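Local coordinates for putative pectin lyase (Geobacillus virus E2, PDB 7CHU), which serves as the tailspike of a thermophilic bacteriophage and probably binds or cleaves polysaccharide on the host surface, at residues I223-T228 with C258-N263; G265-F270 with C287-K292. All coordinates share one frame; numbering follows the deposited sequence.

Contact 1 (I223-T228 with C258-N263); sequences IGLYNT and CHFEAN
Three backbone hydrogen bonds join Leu225 and Asn227 to His259 and Glu261. His259 N donates to Leu225 O (2.7 Å), and Asn227 N returns a bond to His259 O (2.8 Å). The third runs from Glu261 N to Asn227 O at 3.0 Å. The short strand axes lie 4.8 Å apart and run parallel, with Tyr226 level with His259, Asn227 with Phe260 and Thr228 with Glu261. Such in-register parallel pairing of strands 30-odd residues apart is consistent with successive coils of a right-handed parallel beta-helix, the fold of pectate lyase-like proteins.

The one ring pair across the two segments, Tyr226 with His259, lies on the same side of the sheet. Both rings leave their strands with CG anti to the backbone N (chi1 -176° and 180°), side by side, and the Tyr226 edge puts CE1 over the centre of the imidazole face in an edge-to-face pair with centroids 4.7 Å apart. His259 NE2 meanwhile donates in its ring plane to Glu261 OE1 at 2.7 Å, which fixes the imidazole's rotation.

Toward the interior the chemistry is apolar and amide. Leu225 CD2 and Asn227 CB approach the Phe260 ring obliquely, and Leu225 CB meets Cys258 SG at 3.7 Å. Asn263 ND2 reaches back to Asn227 OD1 (3.1 Å), with the two amide planes 72° apart; Asn230 ND2 also donates to that oxygen, while Asn263 OD1 accepts from Asn230 N.

Contact 2 (G265-F270 with C287-K292); sequences GSHVYF and CKFHGK
His267 lies across from Phe289, the two side chains sliding past each other in opposite directions. At its root, His267 CB sits at the edge of the phenyl ring, near the ring plane, 3.8 Å from Phe289 CD2. One atom out, His267 CG is beside the same Phe289 CD2, at 4.1 Å. The imidazole then passes the root of the phenylalanine, its CD2 coming within 3.9 Å of Phe289 CB. At the far end NE2 approaches His290 O to 3.1 Å, with that oxygen near the imidazole plane. CE1 lies 3.3 Å from the same His290 O, and ND1, the other ring nitrogen, accepts a hydrogen bond from Asn263 ND2, which helps set the ring's rotation.

Val268 adds a second apolar touch: chi1 of 168° sets its CG1 anti to the backbone N and turns CG2 anti to the carbonyl carbon, where it meets Phe289 CE2 at 3.7 Å, again at the ring edge. No backbone pairing joins the segments; the nearest CA atoms, of His267 and Phe289, are 6.9 Å apart. The contact therefore bridges different walls of the beta-helix: strand 268-271 pairs with 240-243 and 307-309, whereas strand 288-290 lies between 259-261 and 320-324, and Phe289 stacks on Phe321.

Overall arrangement
Both contacts are buried and sit 8 Å apart, centre to centre, but they use the beta-helix differently. Contact 1 runs along one wall, coil to coil, and buries 497 Å² with main-chain bonds in register; contact 2 spans between walls, buries 185 Å² and relies mainly on side chains. They share a wall, since strands 259-261 and 288-290 are neighbours, with Phe260 N probably bonded to Lys288 O and Ala262 N to His290 O. Inside, the nearly parallel rings of Phe260 and Phe289 meet, with Phe260 CD2 3.4 Å from Phe289 CE2. On the outer side of that wall, His259 and Lys288 meet Asp219 of a second subunit, the first by packing and the second through a salt bridge.

Contact 1 (I223-T228 with C258-N263)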
loop_
_atom_site.group_PDB
_atom_site.type_symbol
_atom_site.label_atom_id
_atom_site.label_comp_id
_atom_site.label_asym_id
_atom_site.label_seq_id
_atom_site.Cartn_x
_atom_site.Cartn_y
_atom_site.Cartn_z
ATOM N N ILE A 223 3.641 -3.680 10.781
ATOM C CA ILE A 223 3.606 -4.350 9.487
ATOM C C ILE A 223 3.479 -5.848 9.717
ATOM O O ILE A 223 4.252 -6.422 10.480
ATOM C CB ILE A 223 4.870 -4.015 8.666
ATOM C CG1 ILE A 223 5.027 -2.499 8.512
ATOM C CG2 ILE A 223 4.867 -4.711 7.285
ATOM C CD1 ILE A 223 6.390 -2.103 7.913
ATOM N N GLY A 224 2.510 -6.484 9.053
ATOM C CA GLY A 224 2.423 -7.938 9.080
ATOM C C GLY A 224 1.971 -8.559 10.394
ATOM O O GLY A 224 2.217 -9.760 10.634
ATOM N N LEU A 225 1.307 -7.791 11.257
ATOM C CA LEU A 225 0.769 -8.367 12.489
ATOM C C LEU A 225 -0.253 -9.455 12.171
ATOM O O LEU A 225 -1.108 -9.291 11.292
ATOM C CB LEU A 225 0.121 -7.280 13.353
ATOM C CG LEU A 225 -0.809 -7.730 14.495
ATOM C CD1 LEU A 225 -0.032 -8.413 15.620
ATOM C CD2 LEU A 225 -1.630 -6.580 15.064
ATOM N N TYR A 226 -0.157 -10.569 12.895
ATOM C CA TYR A 226 -1.112 -11.676 12.830
ATOM C C TYR A 226 -1.825 -11.740 14.184
ATOM O O TYR A 226 -1.184 -11.955 15.217
ATOM C CB TYR A 226 -0.373 -12.971 12.525
ATOM C CG TYR A 226 -1.192 -14.217 12.326
ATOM C CD1 TYR A 226 -2.370 -14.199 11.587
ATOM C CD2 TYR A 226 -0.751 -15.432 12.840
ATOM C CE1 TYR A 226 -3.108 -15.370 11.370
ATOM C CE2 TYR A 226 -1.472 -16.599 12.635
ATOM C CZ TYR A 226 -2.653 -16.566 11.897
ATOM O OH TYR A 226 -3.375 -17.731 11.699
ATOM N N ASN A 227 -3.145 -11.565 14.184
ATOM C CA ASN A 227 -3.912 -11.333 15.413
ATOM C C ASN A 227 -5.170 -12.196 15.338
ATOM O O ASN A 227 -6.080 -11.881 14.563
ATOM C CB ASN A 227 -4.232 -9.840 15.543
ATOM C CG ASN A 227 -4.920 -9.483 16.858
ATOM O OD1 ASN A 227 -6.019 -9.954 17.131
ATOM N ND2 ASN A 227 -4.287 -8.623 17.658
ATOM N N THR A 228 -5.205 -13.316 16.071
ATOM C CA THR A 228 -6.355 -14.222 16.017
ATOM C C THR A 228 -6.731 -14.720 17.409
ATOM O O THR A 228 -5.897 -14.768 18.315
ATOM C CB THR A 228 -6.114 -15.467 15.127
ATOM O OG1 THR A 228 -5.461 -16.496 15.886
ATOM C CG2 THR A 228 -5.248 -15.125 13.930
ATOM N N CYS A 258 -1.826 -6.282 7.720
ATOM C CA CYS A 258 -2.069 -7.009 8.954
ATOM C C CYS A 258 -3.192 -8.019 8.736
ATOM O O CYS A 258 -3.988 -7.895 7.807
ATOM C CB CYS A 258 -2.403 -6.028 10.070
ATOM S SG CYS A 258 -0.915 -5.079 10.548
ATOM N N HIS A 259 -3.274 -9.009 9.627
ATOM C CA HIS A 259 -4.171 -10.158 9.446
ATOM C C HIS A 259 -4.943 -10.364 10.751
ATOM O O HIS A 259 -4.362 -10.826 11.735
ATOM C CB HIS A 259 -3.349 -11.392 9.066
ATOM C CG HIS A 259 -4.134 -12.655 8.856
ATOM N ND1 HIS A 259 -3.606 -13.735 8.179
ATOM C CD2 HIS A 259 -5.367 -13.042 9.264
ATOM C CE1 HIS A 259 -4.489 -14.718 8.149
ATOM N NE2 HIS A 259 -5.570 -14.322 8.796
ATOM N N PHE A 260 -6.241 -10.024 10.760
ATOM C CA PHE A 260 -7.107 -10.174 11.934
ATOM C C PHE A 260 -8.128 -11.260 11.630
ATOM O O PHE A 260 -8.861 -11.148 10.646
ATOM C CB PHE A 260 -7.826 -8.867 12.283
ATOM C CG PHE A 260 -6.909 -7.685 12.478
ATOM C CD1 PHE A 260 -6.339 -7.441 13.710
ATOM C CD2 PHE A 260 -6.629 -6.814 11.427
ATOM C CE1 PHE A 260 -5.473 -6.347 13.899
ATOM C CE2 PHE A 260 -5.777 -5.723 11.593
ATOM C CZ PHE A 260 -5.195 -5.483 12.840
ATOM N N GLU A 261 -8.156 -12.323 12.428
ATOM C CA GLU A 261 -9.035 -13.430 12.066
ATOM C C GLU A 261 -9.608 -14.095 13.306
ATOM O O GLU A 261 -8.886 -14.331 14.267
ATOM C CB GLU A 261 -8.294 -14.481 11.225
ATOM C CG GLU A 261 -9.204 -15.653 10.840
ATOM C CD GLU A 261 -8.689 -16.455 9.659
ATOM O OE1 GLU A 261 -7.598 -16.147 9.136
ATOM O OE2 GLU A 261 -9.385 -17.400 9.256
ATOM N N ALA A 262 -10.907 -14.419 13.261
ATOM C CA ALA A 262 -11.558 -15.239 14.288
ATOM C C ALA A 262 -11.306 -14.701 15.699
ATOM O O ALA A 262 -11.005 -15.447 16.629
ATOM C CB ALA A 262 -11.119 -16.709 14.177
ATOM N N ASN A 263 -11.422 -13.398 15.874
ATOM C CA ASN A 263 -11.290 -12.875 17.221
ATOM C C ASN A 263 -12.612 -13.030 17.955
ATOM O O ASN A 263 -13.669 -13.183 17.338
ATOM C CB ASN A 263 -10.826 -11.427 17.176
ATOM C CG ASN A 263 -9.296 -11.328 17.061
ATOM O OD1 ASN A 263 -8.559 -11.967 17.824
ATOM N ND2 ASN A 263 -8.827 -10.568 16.085
#

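Contact 2 (G265-F270 with C287-K292)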
loop_
_atom_site.group_PDB
_atom_site.type_symbol
_atom_site.label_atom_id
_atom_site.label_comp_id
_atom_site.label_asym_id
_atom_site.label_seq_id
_atom_site.Cartn_x
_atom_site.Cartn_y
_atom_site.Cartn_z
ATOM N N GLY A 265 -13.607 -10.841 20.462
ATOM C CA GLY A 265 -14.167 -9.514 20.458
ATOM C C GLY A 265 -14.154 -8.951 19.058
ATOM O O GLY A 265 -14.005 -9.678 18.067
ATOM N N SER A 266 -14.295 -7.632 18.967
ATOM C CA SER A 266 -14.016 -6.952 17.706
ATOM C C SER A 266 -12.550 -7.129 17.303
ATOM O O SER A 266 -11.666 -7.218 18.154
ATOM C CB SER A 266 -14.349 -5.473 17.841
ATOM O OG SER A 266 -15.765 -5.290 17.811
ATOM N N HIS A 267 -12.274 -7.128 15.989
ATOM C CA HIS A 267 -10.874 -7.151 15.576
ATOM C C HIS A 267 -10.157 -5.896 16.041
ATOM O O HIS A 267 -9.058 -5.963 16.605
ATOM C CB HIS A 267 -10.737 -7.289 14.060
ATOM C CG HIS A 267 -11.238 -8.597 13.536
ATOM N ND1 HIS A 267 -10.768 -9.814 13.990
ATOM C CD2 HIS A 267 -12.193 -8.875 12.617
ATOM C CE1 HIS A 267 -11.408 -10.787 13.361
ATOM N NE2 HIS A 267 -12.279 -10.245 12.528
ATOM N N VAL A 268 -10.752 -4.742 15.778
ATOM C CA VAL A 268 -10.175 -3.446 16.100
ATOM C C VAL A 268 -11.254 -2.648 16.810
ATOM O O VAL A 268 -12.359 -2.504 16.280
ATOM C CB VAL A 268 -9.718 -2.701 14.836
ATOM C CG1 VAL A 268 -9.394 -1.254 15.160
ATOM C CG2 VAL A 268 -8.527 -3.410 14.202
ATOM N N TYR A 269 -10.946 -2.147 18.009
ATOM C CA TYR A 269 -11.887 -1.351 18.791
ATOM C C TYR A 269 -11.209 -0.035 19.160
ATOM O O TYR A 269 -10.235 -0.037 19.917
ATOM C CB TYR A 269 -12.321 -2.115 20.052
ATOM C CG TYR A 269 -13.483 -1.491 20.769
ATOM C CD1 TYR A 269 -13.298 -0.356 21.549
ATOM C CD2 TYR A 269 -14.773 -2.017 20.647
ATOM C CE1 TYR A 269 -14.352 0.248 22.227
ATOM C CE2 TYR A 269 -15.851 -1.427 21.318
ATOM C CZ TYR A 269 -15.627 -0.300 22.115
ATOM O OH TYR A 269 -16.660 0.314 22.777
ATOM N N PHE A 270 -11.685 1.078 18.594
ATOM C CA PHE A 270 -11.197 2.402 18.954
ATOM C C PHE A 270 -12.071 2.941 20.079
ATOM O O PHE A 270 -13.299 2.835 20.027
ATOM C CB PHE A 270 -11.233 3.377 17.777
ATOM C CG PHE A 270 -10.092 3.222 16.811
ATOM C CD1 PHE A 270 -8.897 3.905 16.992
ATOM C CD2 PHE A 270 -10.226 2.411 15.711
ATOM C CE1 PHE A 270 -7.847 3.773 16.085
ATOM C CE2 PHE A 270 -9.201 2.293 14.773
ATOM C CZ PHE A 270 -8.014 2.957 14.952
ATOM N N CYS A 287 -5.321 -4.539 5.043
ATOM C CA CYS A 287 -5.521 -5.453 6.153
ATOM C C CYS A 287 -6.700 -6.390 5.908
ATOM O O CYS A 287 -7.612 -6.105 5.120
ATOM C CB CYS A 287 -5.691 -4.680 7.466
ATOM S SG CYS A 287 -4.200 -3.735 7.953
ATOM N N LYS A 288 -6.629 -7.553 6.553
ATOM C CA LYS A 288 -7.653 -8.595 6.474
ATOM C C LYS A 288 -8.464 -8.615 7.772
ATOM O O LYS A 288 -7.877 -8.633 8.850
ATOM C CB LYS A 288 -6.992 -9.963 6.264
ATOM C CG LYS A 288 -7.929 -11.166 6.454
ATOM C CD LYS A 288 -7.199 -12.458 6.124
ATOM C CE LYS A 288 -8.043 -13.681 6.354
ATOM N NZ LYS A 288 -7.435 -14.883 5.722
ATOM N N PHE A 289 -9.807 -8.623 7.671
ATOM C CA PHE A 289 -10.718 -8.714 8.820
ATOM C C PHE A 289 -11.688 -9.866 8.556
ATOM O O PHE A 289 -12.662 -9.714 7.807
ATOM C CB PHE A 289 -11.481 -7.409 9.053
ATOM C CG PHE A 289 -10.597 -6.214 9.302
ATOM C CD1 PHE A 289 -10.188 -5.404 8.246
ATOM C CD2 PHE A 289 -10.165 -5.908 10.578
ATOM C CE1 PHE A 289 -9.348 -4.291 8.463
ATOM C CE2 PHE A 289 -9.349 -4.794 10.817
ATOM C CZ PHE A 289 -8.922 -3.988 9.761
ATOM N N HIS A 290 -11.432 -11.011 9.180
ATOM C CA HIS A 290 -12.070 -12.276 8.813
ATOM C C HIS A 290 -12.790 -12.857 10.026
ATOM O O HIS A 290 -12.196 -12.984 11.092
ATOM C CB HIS A 290 -10.993 -13.240 8.300
ATOM C CG HIS A 290 -11.508 -14.436 7.565
ATOM N ND1 HIS A 290 -12.157 -15.476 8.195
ATOM C CD2 HIS A 290 -11.369 -14.809 6.270
ATOM C CE1 HIS A 290 -12.436 -16.421 7.308
ATOM N NE2 HIS A 290 -11.966 -16.038 6.135
ATOM N N GLY A 291 -14.042 -13.243 9.858
ATOM C CA GLY A 291 -14.833 -13.672 10.983
ATOM C C GLY A 291 -14.430 -15.027 11.530
ATOM O O GLY A 291 -13.507 -15.700 11.060
ATOM N N LYS A 292 -15.163 -15.426 12.566
ATOM C CA LYS A 292 -14.837 -16.599 13.363
ATOM C C LYS A 292 -15.392 -17.881 12.762
ATOM O O LYS A 292 -14.732 -18.920 12.805
ATOM C CB LYS A 292 -15.383 -16.415 14.786
ATOM C CG LYS A 292 -15.066 -17.564 15.724
ATOM C CD LYS A 292 -15.548 -17.256 17.122
ATOM C CE LYS A 292 -15.150 -18.373 18.048
ATOM N NZ LYS A 292 -15.348 -17.962 19.433
#